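Local coordinates for histidine acid phosphatase (Hafnia alvei, PDB 4ARU), which belongs to branch 2 of the histidine phosphatase superfamily, whose members pack helices around a central mixed beta sheet, at residues Gly62-Arg67 with Gly333-Phe338; Pro273-Ile278 with Gly315-Thr320; Leu165-Ser170 with Trp246-Lys251; His37-Trp42 with Ser170-Pro175; Pro129-Ile134 with Gly205-Leu210. All coordinates share one frame; numbering follows the deposited sequence.

Contact 1: Gly62-Arg67 with Gly333-Phe338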
# COMPACT_ATOMS: atom_id res chain seq x y z
N GLY A 62 -15.35 -4.85 -8.99
CA GLY A 62 -16.41 -5.86 -9.16
C GLY A 62 -16.49 -6.78 -7.96
O GLY A 62 -17.59 -7.16 -7.56
N PHE A 63 -15.36 -7.16 -7.41
CA PHE A 63 -15.36 -8.02 -6.22
C PHE A 63 -15.96 -7.27 -5.03
O PHE A 63 -16.82 -7.80 -4.31
CB PHE A 63 -13.94 -8.47 -5.89
CG PHE A 63 -13.89 -9.29 -4.62
CD1 PHE A 63 -14.42 -10.58 -4.60
CD2 PHE A 63 -13.41 -8.74 -3.44
CE1 PHE A 63 -14.41 -11.34 -3.42
CE2 PHE A 63 -13.41 -9.48 -2.27
CZ PHE A 63 -13.92 -10.78 -2.27
N TYR A 64 -15.52 -6.04 -4.84
CA TYR A 64 -16.06 -5.20 -3.78
C TYR A 64 -17.57 -5.03 -3.92
O TYR A 64 -18.32 -5.10 -2.93
CB TYR A 64 -15.41 -3.81 -3.74
CG TYR A 64 -13.98 -3.74 -3.27
CD1 TYR A 64 -13.58 -4.23 -2.04
CD2 TYR A 64 -13.02 -3.12 -4.07
CE1 TYR A 64 -12.23 -4.13 -1.66
CE2 TYR A 64 -11.70 -3.02 -3.68
CZ TYR A 64 -11.31 -3.55 -2.51
OH TYR A 64 -9.94 -3.36 -2.20
N ARG A 65 -18.04 -4.85 -5.15
CA ARG A 65 -19.49 -4.78 -5.39
C ARG A 65 -20.20 -6.03 -4.87
O ARG A 65 -21.18 -5.92 -4.13
CB ARG A 65 -19.82 -4.53 -6.88
CG ARG A 65 -21.31 -4.48 -7.19
CD ARG A 65 -22.00 -3.47 -6.28
NE ARG A 65 -23.44 -3.28 -6.53
CZ ARG A 65 -23.96 -2.51 -7.49
NH1 ARG A 65 -23.19 -1.83 -8.34
NH2 ARG A 65 -25.28 -2.42 -7.61
N GLU A 66 -19.69 -7.21 -5.22
CA GLU A 66 -20.34 -8.44 -4.82
C GLU A 66 -20.29 -8.58 -3.30
O GLU A 66 -21.30 -9.00 -2.72
CB GLU A 66 -19.68 -9.66 -5.44
CG GLU A 66 -19.89 -9.84 -6.93
CD GLU A 66 -19.67 -11.28 -7.43
OE1 GLU A 66 -19.82 -12.26 -6.68
OE2 GLU A 66 -19.39 -11.42 -8.64
N ARG A 67 -19.16 -8.25 -2.66
CA ARG A 67 -19.01 -8.44 -1.22
C ARG A 67 -19.96 -7.48 -0.51
O ARG A 67 -20.71 -7.87 0.40
CB ARG A 67 -17.56 -8.13 -0.82
CG ARG A 67 -17.26 -8.10 0.68
CD ARG A 67 -15.76 -7.81 0.82
NE ARG A 67 -15.25 -7.56 2.17
CZ ARG A 67 -14.22 -8.20 2.75
NH1 ARG A 67 -13.55 -9.19 2.14
NH2 ARG A 67 -13.85 -7.83 3.98
N GLY A 333 -3.07 -2.65 -6.20
CA GLY A 333 -4.47 -2.78 -5.93
C GLY A 333 -4.84 -3.40 -4.59
O GLY A 333 -6.02 -3.55 -4.28
N GLY A 334 -3.85 -3.77 -3.78
CA GLY A 334 -4.15 -4.30 -2.44
C GLY A 334 -4.61 -3.19 -1.53
O GLY A 334 -4.14 -2.06 -1.65
N ALA A 335 -5.53 -3.48 -0.63
CA ALA A 335 -6.11 -2.44 0.15
C ALA A 335 -6.38 -2.88 1.59
O ALA A 335 -6.80 -4.05 1.81
CB ALA A 335 -7.40 -1.99 -0.48
N LEU A 336 -6.22 -1.94 2.52
CA LEU A 336 -6.75 -2.12 3.84
C LEU A 336 -8.22 -1.73 3.81
O LEU A 336 -8.59 -0.56 3.48
CB LEU A 336 -6.06 -1.23 4.86
CG LEU A 336 -4.63 -1.63 5.20
CD1 LEU A 336 -3.98 -0.51 6.01
CD2 LEU A 336 -4.64 -2.98 5.92
N VAL A 337 -9.07 -2.63 4.22
CA VAL A 337 -10.50 -2.43 4.24
C VAL A 337 -10.91 -2.39 5.69
O VAL A 337 -10.90 -3.41 6.39
CB VAL A 337 -11.24 -3.53 3.48
CG1 VAL A 337 -12.74 -3.29 3.53
CG2 VAL A 337 -10.72 -3.65 2.03
N PHE A 338 -11.33 -1.23 6.11
CA PHE A 338 -11.83 -0.97 7.46
C PHE A 338 -13.34 -0.97 7.45
O PHE A 338 -13.95 -0.21 6.69
CB PHE A 338 -11.36 0.37 8.00
CG PHE A 338 -9.89 0.51 8.16
CD1 PHE A 338 -9.06 0.85 7.10
CD2 PHE A 338 -9.35 0.48 9.46
CE1 PHE A 338 -7.72 0.98 7.29
CE2 PHE A 338 -7.99 0.68 9.65
CZ PHE A 338 -7.18 0.89 8.53
O HOH W 1 -8.34 -2.15 -4.20

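Contact 2: Pro273-Ile278 with Gly315-Thr320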
# COMPACT_ATOMS: atom_id res chain seq x y z
N PRO A 273 -2.53 12.22 8.91
CA PRO A 273 -3.76 12.64 8.25
C PRO A 273 -4.63 11.50 7.80
O PRO A 273 -5.87 11.57 7.96
CB PRO A 273 -3.24 13.49 7.08
CG PRO A 273 -2.01 14.14 7.69
CD PRO A 273 -1.36 12.99 8.47
N LEU A 274 -4.06 10.48 7.23
CA LEU A 274 -4.87 9.39 6.76
C LEU A 274 -5.53 8.64 7.90
O LEU A 274 -6.71 8.26 7.81
CB LEU A 274 -4.07 8.43 5.87
CG LEU A 274 -3.95 8.75 4.38
CD1 LEU A 274 -2.90 7.86 3.73
CD2 LEU A 274 -5.31 8.57 3.73
N LEU A 275 -4.78 8.37 8.95
CA LEU A 275 -5.37 7.62 10.06
C LEU A 275 -6.50 8.44 10.68
O LEU A 275 -7.56 7.87 11.02
CB LEU A 275 -4.34 7.20 11.10
CG LEU A 275 -4.88 6.21 12.16
CD1 LEU A 275 -5.29 4.93 11.53
CD2 LEU A 275 -3.81 5.97 13.21
N GLN A 276 -6.32 9.74 10.85
CA GLN A 276 -7.39 10.54 11.40
C GLN A 276 -8.63 10.51 10.49
O GLN A 276 -9.77 10.43 10.97
CB GLN A 276 -6.92 12.01 11.59
CG GLN A 276 -7.79 12.90 12.43
CD GLN A 276 -7.46 12.84 13.90
OE1 GLN A 276 -6.71 11.93 14.41
NE2 GLN A 276 -7.98 13.79 14.60
N THR A 277 -8.41 10.63 9.19
CA THR A 277 -9.48 10.60 8.21
C THR A 277 -10.26 9.28 8.25
O THR A 277 -11.49 9.26 8.27
CB THR A 277 -8.91 10.88 6.82
OG1 THR A 277 -8.41 12.21 6.82
CG2 THR A 277 -9.95 10.81 5.72
N ILE A 278 -9.51 8.19 8.29
CA ILE A 278 -10.12 6.85 8.36
C ILE A 278 -10.94 6.69 9.64
O ILE A 278 -12.12 6.28 9.62
CB ILE A 278 -9.02 5.76 8.28
CG1 ILE A 278 -8.44 5.73 6.88
CG2 ILE A 278 -9.59 4.38 8.65
CD1 ILE A 278 -7.13 5.01 6.72
N GLY A 315 2.09 0.47 10.47
CA GLY A 315 3.00 0.76 11.55
C GLY A 315 2.35 1.50 12.70
O GLY A 315 2.61 1.19 13.88
N MET A 316 1.47 2.46 12.39
CA MET A 316 0.78 3.22 13.43
C MET A 316 -0.13 2.34 14.29
O MET A 316 -0.19 2.53 15.50
CB MET A 316 -0.05 4.36 12.85
CG MET A 316 0.78 5.42 12.18
SD MET A 316 -0.23 6.75 11.50
CE MET A 316 -0.59 7.65 12.94
N LEU A 317 -0.80 1.39 13.64
CA LEU A 317 -1.74 0.47 14.31
C LEU A 317 -1.07 -0.85 14.74
O LEU A 317 -1.72 -1.68 15.41
CB LEU A 317 -2.94 0.18 13.41
CG LEU A 317 -3.91 1.36 13.25
CD1 LEU A 317 -4.97 1.05 12.23
CD2 LEU A 317 -4.51 1.85 14.55
N GLY A 318 0.24 -1.01 14.48
CA GLY A 318 0.95 -2.24 14.86
C GLY A 318 0.48 -3.48 14.12
O GLY A 318 0.59 -4.59 14.66
N MET A 319 -0.12 -3.34 12.94
CA MET A 319 -0.68 -4.49 12.17
C MET A 319 0.41 -5.07 11.28
O MET A 319 1.09 -4.32 10.56
CB MET A 319 -1.88 -4.06 11.34
CG MET A 319 -3.02 -3.51 12.18
SD MET A 319 -4.50 -3.11 11.21
CE MET A 319 -3.82 -1.93 10.06
N THR A 320 0.56 -6.38 11.30
CA THR A 320 1.51 -7.02 10.43
C THR A 320 0.77 -8.17 9.79
O THR A 320 -0.22 -8.69 10.35
CB THR A 320 2.76 -7.51 11.15
OG1 THR A 320 2.39 -8.35 12.21
CG2 THR A 320 3.56 -6.35 11.74

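Contact 3: Leu165-Ser170 with Trp246-Lys251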
# COMPACT_ATOMS: atom_id res chain seq x y z
N LEU A 165 20.09 -11.36 -1.33
CA LEU A 165 20.94 -10.48 -2.14
C LEU A 165 21.71 -11.28 -3.18
O LEU A 165 21.89 -10.87 -4.34
CB LEU A 165 21.86 -9.66 -1.25
CG LEU A 165 21.22 -8.57 -0.40
CD1 LEU A 165 22.19 -7.86 0.53
CD2 LEU A 165 20.55 -7.55 -1.31
N ALA A 166 22.14 -12.48 -2.82
CA ALA A 166 22.83 -13.35 -3.77
C ALA A 166 21.90 -13.79 -4.90
O ALA A 166 22.29 -13.82 -6.04
CB ALA A 166 23.43 -14.56 -3.09
N LEU A 167 20.64 -14.04 -4.54
CA LEU A 167 19.66 -14.38 -5.58
C LEU A 167 19.41 -13.20 -6.51
O LEU A 167 19.37 -13.36 -7.72
CB LEU A 167 18.34 -14.85 -4.97
CG LEU A 167 17.18 -15.14 -5.92
CD1 LEU A 167 17.54 -16.27 -6.86
CD2 LEU A 167 15.94 -15.45 -5.12
N MET A 168 19.29 -12.02 -5.94
CA MET A 168 19.09 -10.82 -6.78
C MET A 168 20.28 -10.70 -7.74
O MET A 168 20.12 -10.41 -8.93
CB MET A 168 18.96 -9.55 -5.94
CG MET A 168 18.77 -8.28 -6.75
SD MET A 168 17.36 -8.27 -7.91
CE MET A 168 16.00 -7.96 -6.83
N SER A 169 21.49 -10.84 -7.22
CA SER A 169 22.68 -10.81 -8.08
C SER A 169 22.62 -11.77 -9.25
O SER A 169 22.89 -11.37 -10.38
CB SER A 169 23.93 -11.06 -7.22
OG SER A 169 25.12 -10.98 -7.98
N SER A 170 22.16 -13.00 -8.99
CA SER A 170 22.10 -14.01 -10.03
C SER A 170 21.00 -13.69 -11.06
O SER A 170 21.22 -13.88 -12.24
CB SER A 170 21.94 -15.42 -9.41
OG SER A 170 20.67 -15.62 -8.83
N TRP A 246 10.54 -15.96 -5.81
CA TRP A 246 9.72 -14.79 -5.64
C TRP A 246 9.71 -14.35 -4.19
O TRP A 246 9.84 -13.16 -3.90
CB TRP A 246 8.26 -15.04 -6.07
CG TRP A 246 8.00 -14.91 -7.54
CD1 TRP A 246 7.64 -15.89 -8.37
CD2 TRP A 246 8.05 -13.72 -8.30
NE1 TRP A 246 7.48 -15.40 -9.66
CE2 TRP A 246 7.74 -14.06 -9.64
CE3 TRP A 246 8.35 -12.42 -7.99
CZ2 TRP A 246 7.70 -13.11 -10.67
CZ3 TRP A 246 8.34 -11.45 -9.00
CH2 TRP A 246 8.03 -11.82 -10.33
N ASN A 247 9.54 -15.29 -3.27
CA ASN A 247 9.47 -14.90 -1.86
C ASN A 247 10.77 -14.34 -1.39
O ASN A 247 10.75 -13.37 -0.63
CB ASN A 247 9.05 -16.09 -0.97
CG ASN A 247 7.61 -16.54 -1.21
OD1 ASN A 247 6.80 -15.81 -1.77
ND2 ASN A 247 7.31 -17.74 -0.82
N SER A 248 11.87 -14.90 -1.82
CA SER A 248 13.18 -14.46 -1.37
C SER A 248 13.47 -13.06 -1.89
O SER A 248 13.96 -12.20 -1.16
CB SER A 248 14.25 -15.46 -1.86
OG SER A 248 15.55 -14.98 -1.54
N LEU A 249 13.13 -12.77 -3.14
CA LEU A 249 13.36 -11.42 -3.66
C LEU A 249 12.46 -10.38 -2.99
O LEU A 249 12.88 -9.27 -2.60
CB LEU A 249 13.12 -11.39 -5.16
CG LEU A 249 14.05 -12.25 -6.00
CD1 LEU A 249 13.57 -12.38 -7.47
CD2 LEU A 249 15.49 -11.73 -5.91
N LEU A 250 11.18 -10.72 -2.80
CA LEU A 250 10.26 -9.74 -2.21
C LEU A 250 10.52 -9.56 -0.72
O LEU A 250 10.14 -8.54 -0.18
CB LEU A 250 8.79 -10.12 -2.51
CG LEU A 250 8.19 -9.49 -3.80
CD1 LEU A 250 8.15 -7.94 -3.82
CD2 LEU A 250 8.91 -10.02 -5.02
N LYS A 251 11.22 -10.50 -0.09
CA LYS A 251 11.65 -10.33 1.31
C LYS A 251 12.43 -9.03 1.46
O LYS A 251 12.26 -8.27 2.42
CB LYS A 251 12.51 -11.52 1.73
CG LYS A 251 12.98 -11.41 3.16
CD LYS A 251 13.52 -12.72 3.73
CE LYS A 251 14.54 -13.34 2.84
NZ LYS A 251 15.16 -14.48 3.57

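Contact 4: His37-Trp42 with Ser170-Pro175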
# COMPACT_ATOMS: atom_id res chain seq x y z
N HIS A 37 21.66 -7.01 -18.99
CA HIS A 37 20.45 -7.19 -19.80
C HIS A 37 19.76 -5.88 -19.97
O HIS A 37 20.11 -4.92 -19.30
CB HIS A 37 19.52 -8.16 -19.13
CG HIS A 37 20.17 -9.45 -18.80
ND1 HIS A 37 20.92 -10.14 -19.73
CD2 HIS A 37 20.23 -10.15 -17.65
CE1 HIS A 37 21.39 -11.24 -19.17
NE2 HIS A 37 21.00 -11.27 -17.91
N GLN A 38 18.84 -5.80 -20.93
CA GLN A 38 18.12 -4.55 -21.16
C GLN A 38 16.77 -4.64 -20.49
O GLN A 38 16.05 -5.62 -20.69
CB GLN A 38 17.92 -4.32 -22.66
CG GLN A 38 19.23 -4.38 -23.43
CD GLN A 38 20.40 -3.62 -22.78
OE1 GLN A 38 21.46 -4.21 -22.46
NE2 GLN A 38 20.23 -2.31 -22.60
N TRP A 39 16.42 -3.62 -19.71
CA TRP A 39 15.12 -3.56 -19.14
C TRP A 39 14.02 -3.42 -20.21
O TRP A 39 14.17 -2.66 -21.15
CB TRP A 39 15.05 -2.39 -18.14
CG TRP A 39 15.86 -2.61 -16.89
CD1 TRP A 39 17.14 -2.17 -16.66
CD2 TRP A 39 15.42 -3.26 -15.71
NE1 TRP A 39 17.52 -2.53 -15.38
CE2 TRP A 39 16.50 -3.23 -14.79
CE3 TRP A 39 14.25 -3.92 -15.34
CZ2 TRP A 39 16.39 -3.78 -13.52
CZ3 TRP A 39 14.16 -4.48 -14.10
CH2 TRP A 39 15.22 -4.40 -13.18
N PRO A 40 12.92 -4.15 -20.03
CA PRO A 40 11.89 -4.13 -21.08
C PRO A 40 11.15 -2.78 -21.10
O PRO A 40 10.98 -2.14 -20.05
CB PRO A 40 10.98 -5.30 -20.68
CG PRO A 40 11.23 -5.52 -19.25
CD PRO A 40 12.71 -5.26 -19.09
N GLU A 41 10.73 -2.36 -22.27
CA GLU A 41 9.96 -1.11 -22.39
C GLU A 41 8.52 -1.33 -21.98
O GLU A 41 7.87 -2.30 -22.41
CB GLU A 41 10.05 -0.50 -23.80
CG GLU A 41 11.28 0.41 -24.02
CD GLU A 41 11.21 1.75 -23.24
OE1 GLU A 41 11.60 1.81 -22.03
OE2 GLU A 41 10.77 2.77 -23.85
N TRP A 42 8.01 -0.41 -21.15
CA TRP A 42 6.60 -0.42 -20.74
C TRP A 42 5.75 0.36 -21.74
O TRP A 42 6.26 1.19 -22.51
CB TRP A 42 6.47 0.18 -19.34
CG TRP A 42 6.89 -0.80 -18.32
CD1 TRP A 42 8.17 -1.25 -18.05
CD2 TRP A 42 6.04 -1.49 -17.42
NE1 TRP A 42 8.15 -2.18 -17.05
CE2 TRP A 42 6.86 -2.36 -16.65
CE3 TRP A 42 4.68 -1.46 -17.17
CZ2 TRP A 42 6.33 -3.18 -15.66
CZ3 TRP A 42 4.16 -2.30 -16.19
CH2 TRP A 42 4.97 -3.15 -15.47
N SER A 170 22.16 -13.00 -8.99
CA SER A 170 22.10 -14.01 -10.03
C SER A 170 21.00 -13.69 -11.06
O SER A 170 21.22 -13.88 -12.24
CB SER A 170 21.94 -15.42 -9.41
OG SER A 170 20.67 -15.62 -8.83
N VAL A 171 19.86 -13.19 -10.60
CA VAL A 171 18.76 -12.81 -11.50
C VAL A 171 19.19 -11.67 -12.43
O VAL A 171 18.87 -11.68 -13.63
CB VAL A 171 17.53 -12.38 -10.67
CG1 VAL A 171 16.50 -11.64 -11.51
CG2 VAL A 171 16.94 -13.60 -9.96
N LEU A 172 19.94 -10.71 -11.90
CA LEU A 172 20.50 -9.62 -12.68
C LEU A 172 21.66 -10.03 -13.55
O LEU A 172 21.98 -9.31 -14.50
CB LEU A 172 21.01 -8.51 -11.73
CG LEU A 172 19.93 -7.83 -10.92
CD1 LEU A 172 20.63 -6.97 -9.91
CD2 LEU A 172 18.99 -7.00 -11.79
N ASP A 173 22.34 -11.15 -13.27
CA ASP A 173 23.70 -11.36 -13.81
C ASP A 173 24.62 -10.20 -13.50
O ASP A 173 25.43 -9.75 -14.31
CB ASP A 173 23.66 -11.68 -15.31
CG ASP A 173 23.04 -13.05 -15.57
OD1 ASP A 173 23.71 -14.03 -15.21
OD2 ASP A 173 21.90 -13.19 -16.12
N PHE A 174 24.50 -9.73 -12.25
CA PHE A 174 25.26 -8.59 -11.76
C PHE A 174 26.77 -8.68 -12.04
O PHE A 174 27.39 -7.69 -12.42
CB PHE A 174 24.96 -8.34 -10.26
CG PHE A 174 25.82 -7.25 -9.63
CD1 PHE A 174 25.57 -5.89 -9.88
CD2 PHE A 174 26.83 -7.57 -8.76
CE1 PHE A 174 26.35 -4.92 -9.28
CE2 PHE A 174 27.61 -6.59 -8.17
CZ PHE A 174 27.36 -5.27 -8.42
N PRO A 175 27.38 -9.84 -11.82
CA PRO A 175 28.84 -9.88 -12.00
C PRO A 175 29.30 -9.56 -13.44
O PRO A 175 30.46 -9.16 -13.64
CB PRO A 175 29.19 -11.33 -11.62
CG PRO A 175 28.11 -11.75 -10.68
CD PRO A 175 26.87 -11.09 -11.19

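Contact 5: Pro129-Ile134 with Gly205-Leu210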
# COMPACT_ATOMS: atom_id res chain seq x y z
N PRO A 129 2.05 14.50 3.99
CA PRO A 129 2.07 15.67 4.84
C PRO A 129 3.47 16.27 5.03
O PRO A 129 3.63 17.49 5.17
CB PRO A 129 1.51 15.17 6.18
CG PRO A 129 1.62 13.70 6.12
CD PRO A 129 1.51 13.30 4.70
N VAL A 130 4.47 15.41 5.04
CA VAL A 130 5.84 15.90 5.21
C VAL A 130 6.29 16.69 3.95
O VAL A 130 6.76 17.85 4.03
CB VAL A 130 6.79 14.73 5.53
CG1 VAL A 130 8.24 15.17 5.51
CG2 VAL A 130 6.46 14.17 6.90
N LYS A 131 6.09 16.12 2.77
CA LYS A 131 6.44 16.84 1.53
C LYS A 131 5.60 18.11 1.38
O LYS A 131 6.09 19.14 0.92
CB LYS A 131 6.25 15.89 0.35
CG LYS A 131 6.46 16.50 -1.01
CD LYS A 131 6.63 15.41 -2.09
CE LYS A 131 5.38 14.56 -2.30
NZ LYS A 131 5.41 13.71 -3.52
N ALA A 132 4.34 18.06 1.81
CA ALA A 132 3.43 19.23 1.78
C ALA A 132 3.76 20.34 2.78
O ALA A 132 3.18 21.43 2.77
CB ALA A 132 1.99 18.77 1.97
N GLY A 133 4.63 20.02 3.74
CA GLY A 133 5.07 21.00 4.73
C GLY A 133 4.22 21.12 5.99
O GLY A 133 4.37 22.10 6.74
N ILE A 134 3.39 20.10 6.27
CA ILE A 134 2.51 20.13 7.43
C ILE A 134 3.35 19.95 8.70
O ILE A 134 3.13 20.63 9.72
CB ILE A 134 1.44 19.02 7.37
CG1 ILE A 134 0.53 19.15 6.11
CG2 ILE A 134 0.59 18.95 8.64
CD1 ILE A 134 -0.30 20.43 6.02
N GLY A 205 15.38 16.94 6.52
CA GLY A 205 14.88 15.72 7.16
C GLY A 205 13.60 15.22 6.52
O GLY A 205 13.00 14.25 7.01
N ASN A 206 13.21 15.84 5.40
CA ASN A 206 11.95 15.52 4.74
C ASN A 206 12.12 14.59 3.52
O ASN A 206 11.15 14.24 2.86
CB ASN A 206 11.19 16.82 4.41
CG ASN A 206 10.86 17.64 5.67
OD1 ASN A 206 10.56 18.83 5.58
ND2 ASN A 206 10.94 17.00 6.85
N LYS A 207 13.36 14.16 3.26
CA LYS A 207 13.64 13.16 2.23
C LYS A 207 14.61 12.12 2.80
O LYS A 207 15.73 12.45 3.17
CB LYS A 207 14.20 13.81 0.95
CG LYS A 207 13.15 14.53 0.10
CD LYS A 207 12.03 13.57 -0.30
CE LYS A 207 10.81 14.28 -0.92
NZ LYS A 207 9.60 13.40 -0.98
N VAL A 208 14.16 10.88 2.84
CA VAL A 208 14.89 9.79 3.51
C VAL A 208 14.97 8.61 2.57
O VAL A 208 14.00 8.28 1.87
CB VAL A 208 14.14 9.41 4.82
CG1 VAL A 208 14.79 8.27 5.56
CG2 VAL A 208 13.98 10.61 5.75
N ALA A 209 16.11 7.94 2.51
CA ALA A 209 16.21 6.77 1.69
C ALA A 209 17.12 5.72 2.29
O ALA A 209 18.15 6.07 2.90
CB ALA A 209 16.70 7.15 0.30
N LEU A 210 16.79 4.47 2.08
CA LEU A 210 17.69 3.38 2.41
C LEU A 210 18.56 3.14 1.16
O LEU A 210 18.07 2.60 0.15
CB LEU A 210 16.90 2.11 2.80
CG LEU A 210 17.72 0.86 3.05
CD1 LEU A 210 18.54 1.04 4.32
CD2 LEU A 210 16.81 -0.33 3.16

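Contact 1: Gly62-Arg67 with Gly333-Phe338
This is a buried helix-on-sheet contact in which Tyr-64, on helix 51-70, packs over Ala-335 and Val-337 of strand 335-342. The hydroxyl makes the closest approach: Tyr-64 OH lies 3.4 Å from Ala-335 CB, a van der Waals contact, not a hydrogen bond. Farther back on the ring, Tyr-64 CE1 meets Val-337 CG2 at 4.0 Å, with the methyl placed obliquely to the ring and the two side chains coming from opposite directions. Val-337 holds CG1 anti to its own N (chi1 180°), which leaves CG2 to face the tyrosine. Both Ala-335 and Val-337 direct CB at the helix, while Leu-336 between them turns to the other face of the sheet and packs on Ile-310 and Ile-313 of helix 307-317. That layering, a mixed sheet with helices on both faces, is the alpha/beta core of the histidine phosphatases. Ile-15 of the adjacent strand 9-18 also touches Tyr-64, so the ring spans two strands. The hydroxyl has a polar partner in a water that lies at the edge of the ring, in its plane, 2.8 Å from Tyr-64 OH. The same water donates to Gly-333 O at 2.7 Å and so links the helix to the loop that leads into the strand. Three residues on, the extended chain of Arg-67 forms a salt bridge with Glu-339.

Contact 2: Pro273-Ile278 with Gly315-Thr320
Leu-275 meets Met-316 and Leu-317 with its two methyl branches, one for each partner. Leu-275 CD2 comes tip to tip with the methionine methyl, Met-316 CE, at 3.6 Å, and the sulfur is close behind, with Met-316 SD 4.0 Å from Leu-275 CD2. The other branch, Leu-275 CD1, lies 4.0 Å from Leu-317 CD1, and there the side chains pass each other at a slant. No hydrogen bond crosses between the segments; the contact is wholly apolar. Leu-275 reaches its partners with CG anti to the backbone N (chi1 -171°). Met-316 is extended at chi2 and bends at chi3 (78°), which brings CE round to the leucine.

Behind these side chains, each backbone has a feature of its own. Pro-273 O takes two donors from Thr-277, the backbone N at 3.0 Å and OG1 at 2.9 Å, arriving from opposite faces of the carbonyl plane. On the other side Gly-318, with positive phi, is the C-prime residue of a Schellman motif that ends helix 307-317 directly after the two contact residues.

Helix 264-282 thus lies against the C-terminal end of helix 307-317, and helix 395-405 joins them: Val-402 and Ser-405 touch Leu-275, Ser-405 also touches Met-316, and Phe-398 packs on Leu-317.

Contact 3: Leu165-Ser170 with Trp246-Lys251
Ser-248 OG, hydrogen-bonded to Ser-164 OG one turn before Leu-167 on the opposing helix, also lies against a methyl: Leu-167 CD2 is 3.6 Å from Ser-248 OG. The serine therefore serves both a polar link and the hydrocarbon packing beside it. Most of that packing goes through Leu-249. Its CD2 methyl sits 3.8 Å from Leu-167 CG and 3.9 Å from Met-168 CE, and it also comes up to the backbone, with Leu-249 CD2 3.8 Å from Met-168 N. The side chains of Leu-167 and Met-168 each cross that of Leu-249 at about a right angle. Met-168 starts off to one side of the interface, but bends at chi2 (56°) and chi3 (78°) carry its methyl back to the leucine.

The two short segments, 165-170 of helix 162-172 and 246-251 of helix 243-262, cross steeply (-109°), their axes 9.2 Å apart at closest approach. Beyond the pair, Met-168 packs on Ala-217, Leu-220 and Phe-224 of helix 213-229, so this is part of a multi-helix core. Within the two segments no hydrogen bond spans the gap; cohesion here is van der Waals packing of methyl groups, including the S-methyl of Met-168, with the serine pair beside it as the polar tie between the helices.

Contact 4: His37-Trp42 with Ser170-Pro175
One hydrogen bond carries the polar side of the contact: His-37 NE2 donates to Asp-173 OD2 over 2.8 Å, nearly straight at 170°. The oxygen lies at the edge of the imidazole, in its plane, whereas the histidine approaches it on the anti side and somewhat out of the carboxylate plane. The planes of ring and carboxylate are almost perpendicular, 84° apart. Accepting this N-H would probably be easier for a negatively charged Asp-173, and the carboxylate in turn would tend to stabilise a protonated imidazole.

Looser van der Waals contacts accompany the bond. His-37 CD2 lies 3.7 Å from Leu-172 O, a carbonyl that is hydrogen-bonded to Thr-35 OG1. Deeper in, Trp-39 CZ2 and Leu-172 CD2 just touch at 4.5 Å, while the indole N-H of Trp-39 is bonded to Met-31 O.

The backbone sets up the acceptor. Asp-173 has positive phi (54°) and is the C-prime residue of a Schellman motif, its N bonded to Ser-170 O at 3.1 Å.

In the fold, the loop between helices 29-33 and 51-70 meets the C-terminal end of helix 162-172; Trp-39 packs on Leu-220 and Ile-223 of helix 213-229, and Trp-237 meets its ring edge to face.

Contact 5: Pro129-Ile134 with Gly205-Leu210
Val-130 and Asn-206 cross at a slant, with one valine methyl laid against the root and amide of the asparagine. Val-130 CG1 is 3.6 Å from Asn-206 CB and 3.5 Å from Asn-206 ND2, and stands well off the amide plane. CG1 is the branch that does the touching, carried anti to the valine's backbone N (chi1 172°). Asn-206 ND2 does not rely on this apolar neighbour for a polar partner: it is hydrogen-bonded to Ser-136 OG, which ties the asparagine to the chain just beyond Ile-134. Asn-206 was modelled in two conformers, and these details belong to one of them.

The second pair, Lys-131 and Lys-207, also passes obliquely, nearer to solvent. In the conformer described, Lys-207 NZ comes 3.8 Å from Lys-131 CD, meeting the aliphatic part of the other chain and not its ammonium group. The two charged ends, Lys-131 NZ and Lys-207 NZ, remain 4.9 Å apart and would repel each other mildly. Since Lys-207 has a second conformer and touches a crystal neighbour, its position here is less certain.

Behind the valine, helix 264-282 adds His-269 and Asn-270. The backbone of 129-134 is pinned by Gly-133 N to Val-130 O at 3.1 Å and Ile-134 N to Pro-129 O at 2.8 Å, while Asn-202 OD1 accepts from both Gly-205 N and Lys-207 N. The contact thus sets a type I beta turn, Val-130 to Gly-133, against the connecting loop of a beta hairpin formed by strands 198-201 and 208-211.

How the contacts relate
Contacts 3 and 4 are immediate neighbours, centres about 13 Å apart: both use helix 162-172 and share Ser-170, and Ser-169 O is probably hydrogen-bonded to Phe-174 N where that helix ends. Contacts 1 and 2 meet in the core, where Phe-338 CE2 packs 4.0 Å from Leu-317 CD1, and helix 307-317 leads on to strand 335-342. Contact 5 touches contact 2 through two prolines, Pro-129 CG lying 3.9 Å from Pro-273 CD. Contacts 2 and 4 are far apart, centres about 36 Å, on opposite sides of the chain's centre. A bound potassium ion lies about 10 Å from the side chain of Leu-317 in contact 2.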